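Alcohol oxidase (PDB 6F74) binds FAD as a VAO-type flavoprotein and is probably an oxidase that uses oxygen as electron acceptor. Local coordinates at residues Thr60-Tyr68 with Thr116-Ser124; Asp329-Leu337 with Leu392-Leu403. All coordinates share one frame; numbering follows the deposited sequence.

In the fold
Two contacts at different margins of the chain, their centres about 48 Å apart and sharing no helix or strand, are compared here. Interaction 1 joins two irregular loops near the FAD-binding part of the fold; the side chain of T60 lies about 14 Å from the bound FAD. Interaction 2 packs helix 328-346 against the end of helix 382-396 and the turn after it, on the seven-stranded antiparallel sheet. Six of its 12 touching residues are buried, against three of 11 in the more exposed interaction 1. Neither has a direct hydrogen bond between its segments. Interaction 1 combines tyrosine, proline and disulfide-bonded cysteine with bridging waters, whereas interaction 2 is mainly aliphatic and phenyl.

Interaction 1: residues Thr60-Tyr68 with Thr116-Ser124; sequences TSPIAQSCY and TPTSCILGS
The ring of Y68 lies flat against the side chain of C120, whose CB sits over the ring centre, 3.4 Å from the centroid and 12° off the normal. This is a CH-pi contact. With SG anti to the backbone N (chi1 172°), the C120 sulfur takes an oblique sulfur-aromatic position, 4.5 Å from the centroid, and reaches P62, where SG meets CB at 3.6 Å. P117 slides past Y68 in the opposite direction, its CB 3.5 Å from CD2 of the tyrosine. L122 crosses T60 at about a right angle, with L122 CD1 3.6 Å from T60 OG1, a hydroxyl hydrogen-bonded to P126 O. The type I turn P62-Q65 and 3-10 segment 65-67 separate P62 from Y68.

The loops follow strand 57-59 and precede strand 128-131, antiparallel neighbours in one sheet. Disulfide C67-C78 ties the first to helix 75-84; C106-C120 ties the second to itself. Y68 OH bonds directly to A107 O. One water donates to this hydroxyl at 2.9 Å and accepts from T118 N; a second donates to Y68 OH and S119 O. The chemistry is thus an apolar face of ring, sulfur and prolines, with the tyrosine hydroxyl served by a carbonyl and two waters.

Interaction 2: residues Asp329-Leu337 with Leu392-Leu403; sequences DLLDAIAVL and LMNALKKFEDKL
F399, in the segment just after helix 392-396, packs on A333 where two helices run nearly antiparallel on one side of a beta-sheet; the short helices 329-337 and 392-396 make an axis angle of 150° with a closest approach of 10.0 Å. The alanine methyl, CB, stands over the phenyl centre, 3.8 Å from the centroid and 5° off the normal, a CH-pi contact. At the ring edge, V336 CG2 comes to 3.9 Å from F399 CE2, and D332 CB approaches CE1 obliquely. Replacing F399 by an alanine would remove the ring and is likely to leave the A333 methyl without its aromatic face and a gap beside V336 CG2. L337 crosses L392, with CG 3.7 Å from CD1 of L392, while V336 CG1 touches A395 CB.

Behind these lie the turn and the sheet. F399 O accepts from both K402 N and L403 N, closing the turn into strand 403-412. L330 and L403 both rest on I318 of strand 311-320, and L337 reaches Y371 of strand 370-378. D332 makes salt bridges to R452 and K328. L403 also belongs to the first shell: chi1 -52° puts CG anti to the carbonyl carbon, and from there CD1 lies 3.4 Å from A333 CB, tighter than usual carbon contact.

Interaction 1: residues Thr60-Tyr68 with Thr116-Ser124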
ATOM      1  N   THR A  60     -16.168 -17.955  -6.489  1.00 19.34           N
ATOM      2  CA  THR A  60     -14.852 -17.968  -5.926  1.00 19.28           C
ATOM      3  C   THR A  60     -14.670 -19.221  -5.094  1.00 19.57           C
ATOM      4  O   THR A  60     -15.662 -19.854  -4.645  1.00 19.74           O
ATOM      5  CB  THR A  60     -14.557 -16.703  -5.105  1.00 18.90           C
ATOM      6  OG1 THR A  60     -15.389 -16.635  -3.938  1.00 18.84           O
ATOM      7  CG2 THR A  60     -14.721 -15.450  -6.003  1.00 18.71           C
ATOM      8  N   SER A  61     -13.396 -19.603  -4.965  1.00 19.70           N
ATOM      9  CA  SER A  61     -13.058 -20.710  -4.093  1.00 20.02           C
ATOM     10  C   SER A  61     -11.837 -20.350  -3.269  1.00 19.91           C
ATOM     11  O   SER A  61     -10.892 -19.816  -3.830  1.00 19.78           O
ATOM     12  CB  SER A  61     -12.792 -22.004  -4.870  1.00 20.54           C
ATOM     13  OG  SER A  61     -13.355 -22.147  -6.155  1.00 20.67           O
ATOM     14  N   PRO A  62     -11.858 -20.635  -1.949  1.00 20.00           N
ATOM     15  CA  PRO A  62     -10.676 -20.360  -1.129  1.00 19.95           C
ATOM     16  C   PRO A  62      -9.409 -20.901  -1.750  1.00 20.19           C
ATOM     17  O   PRO A  62      -9.393 -22.017  -2.231  1.00 20.62           O
ATOM     18  CB  PRO A  62     -10.964 -21.078   0.204  1.00 20.28           C
ATOM     19  CG  PRO A  62     -12.428 -21.239   0.262  1.00 20.32           C
ATOM     20  CD  PRO A  62     -12.972 -21.202  -1.173  1.00 20.21           C
ATOM     21  N   ILE A  63      -8.365 -20.087  -1.777  1.00 19.95           N
ATOM     22  CA  ILE A  63      -7.117 -20.430  -2.490  1.00 20.16           C
ATOM     23  C   ILE A  63      -6.626 -21.820  -2.149  1.00 20.74           C
ATOM     24  O   ILE A  63      -6.321 -22.611  -3.044  1.00 21.12           O
ATOM     25  CB  ILE A  63      -6.035 -19.372  -2.242  1.00 19.86           C
ATOM     26  CG1 ILE A  63      -6.477 -17.987  -2.733  1.00 19.38           C
ATOM     27  CG2 ILE A  63      -4.748 -19.716  -2.959  1.00 20.12           C
ATOM     28  CD1 ILE A  63      -6.747 -17.841  -4.216  1.00 19.40           C
ATOM     29  N   ALA A  64      -6.628 -22.132  -0.848  1.00 20.87           N
ATOM     30  CA  ALA A  64      -6.123 -23.421  -0.368  1.00 21.50           C
ATOM     31  C   ALA A  64      -7.180 -24.472  -0.018  1.00 21.92           C
ATOM     32  O   ALA A  64      -6.919 -25.344   0.844  1.00 22.43           O
ATOM     33  CB  ALA A  64      -5.246 -23.159   0.843  1.00 21.52           C
ATOM     34  N   GLN A  65      -8.347 -24.442  -0.655  1.00 21.79           N
ATOM     35  CA  GLN A  65      -9.421 -25.440  -0.335  1.00 22.21           C
ATOM     36  C   GLN A  65      -9.051 -26.902  -0.618  1.00 22.98           C
ATOM     37  O   GLN A  65      -9.565 -27.823   0.025  1.00 23.48           O
ATOM     38  CB  GLN A  65     -10.748 -25.105  -1.021  1.00 21.94           C
ATOM     39  CG  GLN A  65     -10.686 -25.065  -2.550  1.00 21.88           C
ATOM     40  CD  GLN A  65     -12.051 -25.013  -3.196  1.00 21.78           C
ATOM     41  OE1 GLN A  65     -13.063 -24.703  -2.566  1.00 21.60           O
ATOM     42  NE2 GLN A  65     -12.065 -25.227  -4.480  1.00 21.92           N
ATOM     43  N   SER A  66      -8.141 -27.114  -1.572  1.00 23.13           N
ATOM     44  CA  SER A  66      -7.636 -28.448  -1.884  1.00 23.92           C
ATOM     45  C   SER A  66      -6.872 -29.139  -0.747  1.00 24.44           C
ATOM     46  O   SER A  66      -6.681 -30.355  -0.795  1.00 25.22           O
ATOM     47  CB  SER A  66      -6.772 -28.398  -3.146  1.00 23.99           C
ATOM     48  OG  SER A  66      -5.542 -27.737  -2.917  1.00 23.76           O
ATOM     49  N   CYS A  67      -6.437 -28.378   0.250  1.00 24.10           N
ATOM     50  CA  CYS A  67      -5.771 -28.906   1.438  1.00 24.58           C
ATOM     51  C   CYS A  67      -6.706 -29.540   2.470  1.00 25.00           C
ATOM     52  O   CYS A  67      -6.231 -30.106   3.446  1.00 25.55           O
ATOM     53  CB  CYS A  67      -4.938 -27.790   2.119  1.00 24.08           C
ATOM     54  SG  CYS A  67      -3.565 -27.175   1.107  1.00 23.79           S
ATOM     55  N   TYR A  68      -8.014 -29.419   2.269  1.00 24.78           N
ATOM     56  CA  TYR A  68      -8.991 -29.827   3.276  1.00 25.11           C
ATOM     57  C   TYR A  68      -9.907 -30.953   2.780  1.00 25.67           C
ATOM     58  O   TYR A  68     -10.199 -31.063   1.580  1.00 25.54           O
ATOM     59  CB  TYR A  68      -9.791 -28.599   3.748  1.00 24.40           C
ATOM     60  CG  TYR A  68      -8.922 -27.534   4.379  1.00 23.95           C
ATOM     61  CD1 TYR A  68      -8.207 -26.641   3.577  1.00 23.36           C
ATOM     62  CD2 TYR A  68      -8.777 -27.444   5.770  1.00 24.21           C
ATOM     63  CE1 TYR A  68      -7.406 -25.656   4.135  1.00 22.98           C
ATOM     64  CE2 TYR A  68      -8.001 -26.448   6.357  1.00 23.83           C
ATOM     65  CZ  TYR A  68      -7.305 -25.568   5.541  1.00 23.21           C
ATOM     66  OH  TYR A  68      -6.528 -24.584   6.129  1.00 22.88           O
ATOM     67  N   THR A 116      -1.269 -30.160   9.849  1.00 27.66           N
ATOM     68  CA  THR A 116      -2.581 -30.794   9.671  1.00 27.89           C
ATOM     69  C   THR A 116      -3.664 -29.725   9.617  1.00 27.04           C
ATOM     70  O   THR A 116      -3.500 -28.660  10.230  1.00 26.57           O
ATOM     71  CB  THR A 116      -2.927 -31.804  10.803  1.00 28.94           C
ATOM     72  OG1 THR A 116      -2.972 -31.119  12.055  1.00 28.92           O
ATOM     73  CG2 THR A 116      -1.907 -32.927  10.872  1.00 29.91           C
ATOM     74  N   PRO A 117      -4.769 -30.007   8.893  1.00 26.90           N
ATOM     75  CA  PRO A 117      -5.764 -28.975   8.642  1.00 26.07           C
ATOM     76  C   PRO A 117      -6.643 -28.667   9.870  1.00 26.22           C
ATOM     77  O   PRO A 117      -6.937 -29.552  10.676  1.00 27.04           O
ATOM     78  CB  PRO A 117      -6.621 -29.577   7.506  1.00 26.06           C
ATOM     79  CG  PRO A 117      -6.482 -31.051   7.649  1.00 27.08           C
ATOM     80  CD  PRO A 117      -5.114 -31.281   8.221  1.00 27.52           C
ATOM     81  N   THR A 118      -7.050 -27.400   9.968  1.00 25.47           N
ATOM     82  CA  THR A 118      -8.039 -26.978  10.952  1.00 25.54           C
ATOM     83  C   THR A 118      -9.333 -26.875  10.154  1.00 25.16           C
ATOM     84  O   THR A 118     -10.036 -27.876  10.007  1.00 25.66           O
ATOM     85  CB  THR A 118      -7.642 -25.661  11.631  1.00 25.08           C
ATOM     86  OG1 THR A 118      -7.340 -24.644  10.651  1.00 24.19           O
ATOM     87  CG2 THR A 118      -6.398 -25.892  12.502  1.00 25.58           C
ATOM     88  N   SER A 119      -9.642 -25.690   9.639  1.00 24.33           N
ATOM     89  CA  SER A 119     -10.827 -25.507   8.836  1.00 23.96           C
ATOM     90  C   SER A 119     -10.557 -24.576   7.699  1.00 23.14           C
ATOM     91  O   SER A 119      -9.573 -23.821   7.741  1.00 22.81           O
ATOM     92  CB  SER A 119     -11.939 -24.937   9.718  1.00 23.97           C
ATOM     93  OG  SER A 119     -13.060 -25.613   9.353  1.00 24.20           O
ATOM     94  N   CYS A 120     -11.399 -24.619   6.673  1.00 22.88           N
ATOM     95  CA  CYS A 120     -11.249 -23.746   5.507  1.00 22.18           C
ATOM     96  C   CYS A 120     -12.609 -23.143   5.177  1.00 21.83           C
ATOM     97  O   CYS A 120     -13.517 -23.838   4.730  1.00 22.05           O
ATOM     98  CB  CYS A 120     -10.757 -24.518   4.319  1.00 22.30           C
ATOM     99  SG  CYS A 120     -10.741 -23.568   2.754  1.00 21.59           S
ATOM    100  N   ILE A 121     -12.723 -21.831   5.388  1.00 21.34           N
ATOM    101  CA  ILE A 121     -13.860 -21.077   4.854  1.00 20.95           C
ATOM    102  C   ILE A 121     -13.383 -19.894   4.012  1.00 20.34           C
ATOM    103  O   ILE A 121     -12.221 -19.477   4.092  1.00 20.19           O
ATOM    104  CB  ILE A 121     -14.834 -20.610   5.952  1.00 21.07           C
ATOM    105  CG1 ILE A 121     -14.169 -19.604   6.872  1.00 20.92           C
ATOM    106  CG2 ILE A 121     -15.393 -21.825   6.696  1.00 21.74           C
ATOM    107  CD1 ILE A 121     -15.144 -18.914   7.840  1.00 21.02           C
ATOM    108  N   LEU A 122     -14.323 -19.358   3.247  1.00 20.05           N
ATOM    109  CA  LEU A 122     -14.086 -18.158   2.446  1.00 19.55           C
ATOM    110  C   LEU A 122     -13.766 -16.968   3.350  1.00 19.35           C
ATOM    111  O   LEU A 122     -12.841 -16.176   3.092  1.00 19.07           O
ATOM    112  CB  LEU A 122     -15.312 -17.882   1.562  1.00 19.40           C
ATOM    113  CG  LEU A 122     -15.148 -16.931   0.381  1.00 19.02           C
ATOM    114  CD1 LEU A 122     -14.122 -17.313  -0.654  1.00 19.01           C
ATOM    115  CD2 LEU A 122     -16.465 -16.875  -0.352  1.00 19.00           C
ATOM    116  N   GLY A 123     -14.532 -16.873   4.434  1.00 19.55           N
ATOM    117  CA  GLY A 123     -14.412 -15.771   5.368  1.00 19.46           C
ATOM    118  C   GLY A 123     -15.016 -14.511   4.793  1.00 19.11           C
ATOM    119  O   GLY A 123     -16.173 -14.498   4.326  1.00 19.10           O
ATOM    120  N   SER A 124     -14.226 -13.452   4.836  1.00 18.86           N
ATOM    121  CA  SER A 124     -14.611 -12.157   4.369  1.00 18.60           C
ATOM    122  C   SER A 124     -14.180 -11.909   2.917  1.00 18.30           C
ATOM    123  O   SER A 124     -14.249 -10.781   2.437  1.00 18.11           O
ATOM    124  CB  SER A 124     -14.016 -11.105   5.293  1.00 18.60           C
ATOM    125  OG  SER A 124     -12.598 -11.219   5.364  1.00 18.53           O
TER
HETATM  126  O   HOH W   1      -5.773 -25.577   8.718  1.00  8.71           O
HETATM  127  O   HOH W   2      -7.326 -22.373   7.971  1.00 14.07           O

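Interaction 2: residues Asp329-Leu337 with Leu392-Leu403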
ATOM      1  N   ASP A 329      23.636  -0.057  22.469  1.00 25.06           N
ATOM      2  CA  ASP A 329      24.449   0.747  21.544  1.00 24.73           C
ATOM      3  C   ASP A 329      23.885   0.830  20.121  1.00 24.03           C
ATOM      4  O   ASP A 329      23.900   1.885  19.509  1.00 23.78           O
ATOM      5  CB  ASP A 329      25.886   0.207  21.446  1.00 24.97           C
ATOM      6  CG  ASP A 329      26.633   0.248  22.762  1.00 25.71           C
ATOM      7  OD1 ASP A 329      26.536   1.209  23.542  1.00 26.01           O
ATOM      8  OD2 ASP A 329      27.333  -0.731  23.005  1.00 26.03           O
ATOM      9  N   LEU A 330      23.394  -0.299  19.614  1.00 23.79           N
ATOM     10  CA  LEU A 330      22.715  -0.341  18.318  1.00 23.18           C
ATOM     11  C   LEU A 330      21.549   0.614  18.253  1.00 22.93           C
ATOM     12  O   LEU A 330      21.364   1.342  17.272  1.00 22.56           O
ATOM     13  CB  LEU A 330      22.209  -1.761  17.989  1.00 23.06           C
ATOM     14  CG  LEU A 330      21.395  -1.843  16.677  1.00 22.48           C
ATOM     15  CD1 LEU A 330      22.265  -1.415  15.488  1.00 22.24           C
ATOM     16  CD2 LEU A 330      20.814  -3.214  16.465  1.00 22.43           C
ATOM     17  N   LEU A 331      20.737   0.585  19.281  1.00 23.20           N
ATOM     18  CA  LEU A 331      19.535   1.422  19.319  1.00 23.05           C
ATOM     19  C   LEU A 331      19.886   2.877  19.559  1.00 23.23           C
ATOM     20  O   LEU A 331      19.196   3.741  19.046  1.00 23.00           O
ATOM     21  CB  LEU A 331      18.524   0.904  20.354  1.00 23.36           C
ATOM     22  CG  LEU A 331      17.877  -0.478  20.148  1.00 23.21           C
ATOM     23  CD1 LEU A 331      16.657  -0.694  21.028  1.00 23.48           C
ATOM     24  CD2 LEU A 331      17.465  -0.762  18.710  1.00 22.57           C
ATOM     25  N   ASP A 332      20.962   3.165  20.299  1.00 23.69           N
ATOM     26  CA  ASP A 332      21.452   4.548  20.436  1.00 23.89           C
ATOM     27  C   ASP A 332      21.742   5.118  19.034  1.00 23.43           C
ATOM     28  O   ASP A 332      21.321   6.224  18.705  1.00 23.37           O
ATOM     29  CB  ASP A 332      22.739   4.631  21.294  1.00 24.43           C
ATOM     30  CG  ASP A 332      22.491   4.346  22.803  1.00 25.07           C
ATOM     31  OD1 ASP A 332      21.349   4.100  23.225  1.00 25.12           O
ATOM     32  OD2 ASP A 332      23.461   4.380  23.575  1.00 25.57           O
ATOM     33  N   ALA A 333      22.463   4.343  18.221  1.00 23.17           N
ATOM     34  CA  ALA A 333      22.889   4.769  16.895  1.00 22.83           C
ATOM     35  C   ALA A 333      21.704   4.909  15.947  1.00 22.38           C
ATOM     36  O   ALA A 333      21.699   5.793  15.121  1.00 22.25           O
ATOM     37  CB  ALA A 333      23.905   3.788  16.333  1.00 22.76           C
ATOM     38  N   ILE A 334      20.698   4.045  16.089  1.00 22.19           N
ATOM     39  CA  ILE A 334      19.472   4.115  15.282  1.00 21.79           C
ATOM     40  C   ILE A 334      18.676   5.376  15.637  1.00 21.93           C
ATOM     41  O   ILE A 334      18.143   6.066  14.746  1.00 21.71           O
ATOM     42  CB  ILE A 334      18.631   2.825  15.429  1.00 21.63           C
ATOM     43  CG1 ILE A 334      19.386   1.695  14.719  1.00 21.48           C
ATOM     44  CG2 ILE A 334      17.243   2.998  14.819  1.00 21.29           C
ATOM     45  CD1 ILE A 334      18.797   0.314  14.860  1.00 21.41           C
ATOM     46  N   ALA A 335      18.627   5.692  16.922  1.00 22.37           N
ATOM     47  CA  ALA A 335      18.043   6.942  17.364  1.00 22.64           C
ATOM     48  C   ALA A 335      18.770   8.140  16.731  1.00 22.72           C
ATOM     49  O   ALA A 335      18.120   9.003  16.175  1.00 22.66           O
ATOM     50  CB  ALA A 335      18.055   7.037  18.877  1.00 23.20           C
ATOM     51  N   VAL A 336      20.104   8.156  16.799  1.00 22.89           N
ATOM     52  CA  VAL A 336      20.911   9.224  16.191  1.00 23.01           C
ATOM     53  C   VAL A 336      20.634   9.331  14.697  1.00 22.60           C
ATOM     54  O   VAL A 336      20.473  10.414  14.175  1.00 22.71           O
ATOM     55  CB  VAL A 336      22.442   9.005  16.412  1.00 23.23           C
ATOM     56  CG1 VAL A 336      23.283   9.922  15.523  1.00 23.30           C
ATOM     57  CG2 VAL A 336      22.814   9.240  17.869  1.00 23.77           C
ATOM     58  N   LEU A 337      20.602   8.186  14.024  1.00 22.20           N
ATOM     59  CA  LEU A 337      20.368   8.114  12.596  1.00 21.85           C
ATOM     60  C   LEU A 337      19.021   8.733  12.238  1.00 21.73           C
ATOM     61  O   LEU A 337      18.916   9.476  11.255  1.00 21.72           O
ATOM     62  CB  LEU A 337      20.427   6.653  12.108  1.00 21.51           C
ATOM     63  CG  LEU A 337      20.050   6.363  10.649  1.00 21.16           C
ATOM     64  CD1 LEU A 337      20.845   5.182  10.100  1.00 21.05           C
ATOM     65  CD2 LEU A 337      18.554   6.078  10.449  1.00 20.87           C
ATOM     66  N   LEU A 392      24.916  12.179   8.343  1.00 23.07           N
ATOM     67  CA  LEU A 392      24.741  10.854   8.960  1.00 22.71           C
ATOM     68  C   LEU A 392      26.046  10.114   9.259  1.00 22.80           C
ATOM     69  O   LEU A 392      26.214   9.627  10.369  1.00 22.82           O
ATOM     70  CB  LEU A 392      23.841   9.941   8.105  1.00 22.27           C
ATOM     71  CG  LEU A 392      23.578   8.541   8.700  1.00 21.94           C
ATOM     72  CD1 LEU A 392      23.029   8.548  10.112  1.00 21.97           C
ATOM     73  CD2 LEU A 392      22.656   7.799   7.757  1.00 21.57           C
ATOM     74  N   MET A 393      26.948  10.007   8.296  1.00 22.91           N
ATOM     75  CA  MET A 393      28.231   9.272   8.547  1.00 23.05           C
ATOM     76  C   MET A 393      29.097   9.936   9.596  1.00 23.44           C
ATOM     77  O   MET A 393      29.719   9.258  10.427  1.00 23.51           O
ATOM     78  CB  MET A 393      29.008   9.062   7.240  1.00 23.17           C
ATOM     79  CG  MET A 393      28.198   8.363   6.153  1.00 22.85           C
ATOM     80  SD  MET A 393      27.519   6.765   6.652  1.00 22.42           S
ATOM     81  CE  MET A 393      25.935   7.133   7.245  1.00 22.11           C
ATOM     82  N   ASN A 394      29.075  11.267   9.604  1.00 23.74           N
ATOM     83  CA  ASN A 394      29.765  12.027  10.632  1.00 24.16           C
ATOM     84  C   ASN A 394      29.173  11.731  12.010  1.00 24.10           C
ATOM     85  O   ASN A 394      29.933  11.573  12.973  1.00 24.35           O
ATOM     86  CB  ASN A 394      29.707  13.530  10.353  1.00 24.54           C
ATOM     87  CG  ASN A 394      30.477  13.937   9.096  1.00 24.77           C
ATOM     88  OD1 ASN A 394      31.337  13.210   8.586  1.00 24.74           O
ATOM     89  ND2 ASN A 394      30.205  15.142   8.619  1.00 25.08           N
ATOM     90  N   ALA A 395      27.853  11.655  12.114  1.00 23.82           N
ATOM     91  CA  ALA A 395      27.219  11.393  13.405  1.00 23.84           C
ATOM     92  C   ALA A 395      27.499   9.979  13.863  1.00 23.65           C
ATOM     93  O   ALA A 395      27.597   9.732  15.061  1.00 23.87           O
ATOM     94  CB  ALA A 395      25.729  11.667  13.371  1.00 23.63           C
ATOM     95  N   LEU A 396      27.641   9.062  12.912  1.00 23.33           N
ATOM     96  CA  LEU A 396      28.008   7.668  13.207  1.00 23.23           C
ATOM     97  C   LEU A 396      29.446   7.386  13.567  1.00 23.57           C
ATOM     98  O   LEU A 396      29.693   6.337  14.113  1.00 23.61           O
ATOM     99  CB  LEU A 396      27.614   6.753  12.042  1.00 22.83           C
ATOM    100  CG  LEU A 396      26.097   6.580  11.903  1.00 22.46           C
ATOM    101  CD1 LEU A 396      25.788   5.856  10.597  1.00 22.13           C
ATOM    102  CD2 LEU A 396      25.481   5.862  13.111  1.00 22.46           C
ATOM    103  N   LYS A 397      30.378   8.298  13.302  1.00 23.87           N
ATOM    104  CA  LYS A 397      31.777   8.146  13.764  1.00 24.26           C
ATOM    105  C   LYS A 397      31.890   7.910  15.267  1.00 24.54           C
ATOM    106  O   LYS A 397      32.795   7.219  15.697  1.00 24.78           O
ATOM    107  CB  LYS A 397      32.640   9.360  13.404  1.00 24.60           C
ATOM    108  CG  LYS A 397      32.875   9.543  11.913  1.00 24.49           C
ATOM    109  CD  LYS A 397      33.501  10.902  11.640  1.00 24.89           C
ATOM    110  CE  LYS A 397      33.698  11.153  10.155  1.00 24.88           C
ATOM    111  NZ  LYS A 397      34.462  12.405   9.936  1.00 25.37           N
ATOM    112  N   LYS A 398      30.973   8.432  16.062  1.00 24.58           N
ATOM    113  CA  LYS A 398      31.013   8.234  17.535  1.00 24.94           C
ATOM    114  C   LYS A 398      30.760   6.804  17.978  1.00 24.85           C
ATOM    115  O   LYS A 398      30.986   6.469  19.147  1.00 25.23           O
ATOM    116  CB  LYS A 398      29.993   9.127  18.267  1.00 25.08           C
ATOM    117  CG  LYS A 398      30.140  10.634  18.036  1.00 25.31           C
ATOM    118  CD  LYS A 398      31.509  11.133  18.471  1.00 25.82           C
ATOM    119  CE  LYS A 398      31.494  12.547  19.039  1.00 26.30           C
ATOM    120  NZ  LYS A 398      32.841  12.956  19.480  1.00 26.81           N
ATOM    121  N   PHE A 399      30.242   5.983  17.064  1.00 24.40           N
ATOM    122  CA  PHE A 399      29.908   4.581  17.331  1.00 24.30           C
ATOM    123  C   PHE A 399      30.894   3.600  16.711  1.00 24.33           C
ATOM    124  O   PHE A 399      30.624   2.420  16.709  1.00 24.26           O
ATOM    125  CB  PHE A 399      28.483   4.307  16.834  1.00 23.83           C
ATOM    126  CG  PHE A 399      27.434   5.094  17.565  1.00 23.88           C
ATOM    127  CD1 PHE A 399      26.972   4.674  18.828  1.00 24.17           C
ATOM    128  CD2 PHE A 399      26.925   6.253  17.019  1.00 23.72           C
ATOM    129  CE1 PHE A 399      26.016   5.407  19.526  1.00 24.30           C
ATOM    130  CE2 PHE A 399      25.972   7.002  17.716  1.00 23.84           C
ATOM    131  CZ  PHE A 399      25.518   6.576  18.972  1.00 24.13           C
ATOM    132  N   GLU A 400      32.054   4.036  16.243  1.00 24.51           N
ATOM    133  CA  GLU A 400      32.980   3.110  15.540  1.00 24.58           C
ATOM    134  C   GLU A 400      33.579   2.091  16.499  1.00 24.99           C
ATOM    135  O   GLU A 400      33.764   0.946  16.122  1.00 25.00           O
ATOM    136  CB  GLU A 400      34.084   3.834  14.760  1.00 24.72           C
ATOM    137  CG  GLU A 400      33.525   4.829  13.752  1.00 24.41           C
ATOM    138  CD  GLU A 400      33.611   4.468  12.262  1.00 24.19           C
ATOM    139  OE1 GLU A 400      33.441   3.262  11.872  1.00 24.07           O
ATOM    140  OE2 GLU A 400      33.734   5.488  11.468  1.00 24.19           O
ATOM    141  N   ASP A 401      33.820   2.492  17.737  1.00 25.38           N
ATOM    142  CA  ASP A 401      34.287   1.575  18.774  1.00 25.86           C
ATOM    143  C   ASP A 401      33.234   0.587  19.258  1.00 25.79           C
ATOM    144  O   ASP A 401      33.594  -0.446  19.783  1.00 26.16           O
ATOM    145  CB  ASP A 401      34.839   2.377  19.963  1.00 26.36           C
ATOM    146  CG  ASP A 401      36.046   3.218  19.569  1.00 26.54           C
ATOM    147  OD1 ASP A 401      36.550   2.978  18.440  1.00 26.35           O
ATOM    148  OD2 ASP A 401      36.466   4.126  20.336  1.00 26.91           O
ATOM    149  N   LYS A 402      31.958   0.916  19.090  1.00 25.38           N
ATOM    150  CA  LYS A 402      30.833   0.186  19.664  1.00 25.34           C
ATOM    151  C   LYS A 402      30.078  -0.695  18.654  1.00 24.88           C
ATOM    152  O   LYS A 402      29.502  -1.714  19.031  1.00 24.97           O
ATOM    153  CB  LYS A 402      29.880   1.205  20.317  1.00 25.30           C
ATOM    154  CG  LYS A 402      30.587   2.146  21.308  1.00 25.81           C
ATOM    155  CD  LYS A 402      29.652   2.994  22.172  1.00 25.95           C
ATOM    156  CE  LYS A 402      30.204   3.253  23.587  1.00 26.70           C
ATOM    157  NZ  LYS A 402      31.573   3.895  23.668  1.00 27.02           N
ATOM    158  N   LEU A 403      30.123  -0.318  17.373  1.00 24.45           N
ATOM    159  CA  LEU A 403      29.398  -0.992  16.301  1.00 24.01           C
ATOM    160  C   LEU A 403      30.277  -1.235  15.085  1.00 23.95           C
ATOM    161  O   LEU A 403      31.224  -0.491  14.842  1.00 24.09           O
ATOM    162  CB  LEU A 403      28.202  -0.152  15.882  1.00 23.54           C
ATOM    163  CG  LEU A 403      27.254   0.316  16.989  1.00 23.61           C
ATOM    164  CD1 LEU A 403      26.228   1.285  16.513  1.00 23.21           C
ATOM    165  CD2 LEU A 403      26.517  -0.866  17.614  1.00 23.72           C
TER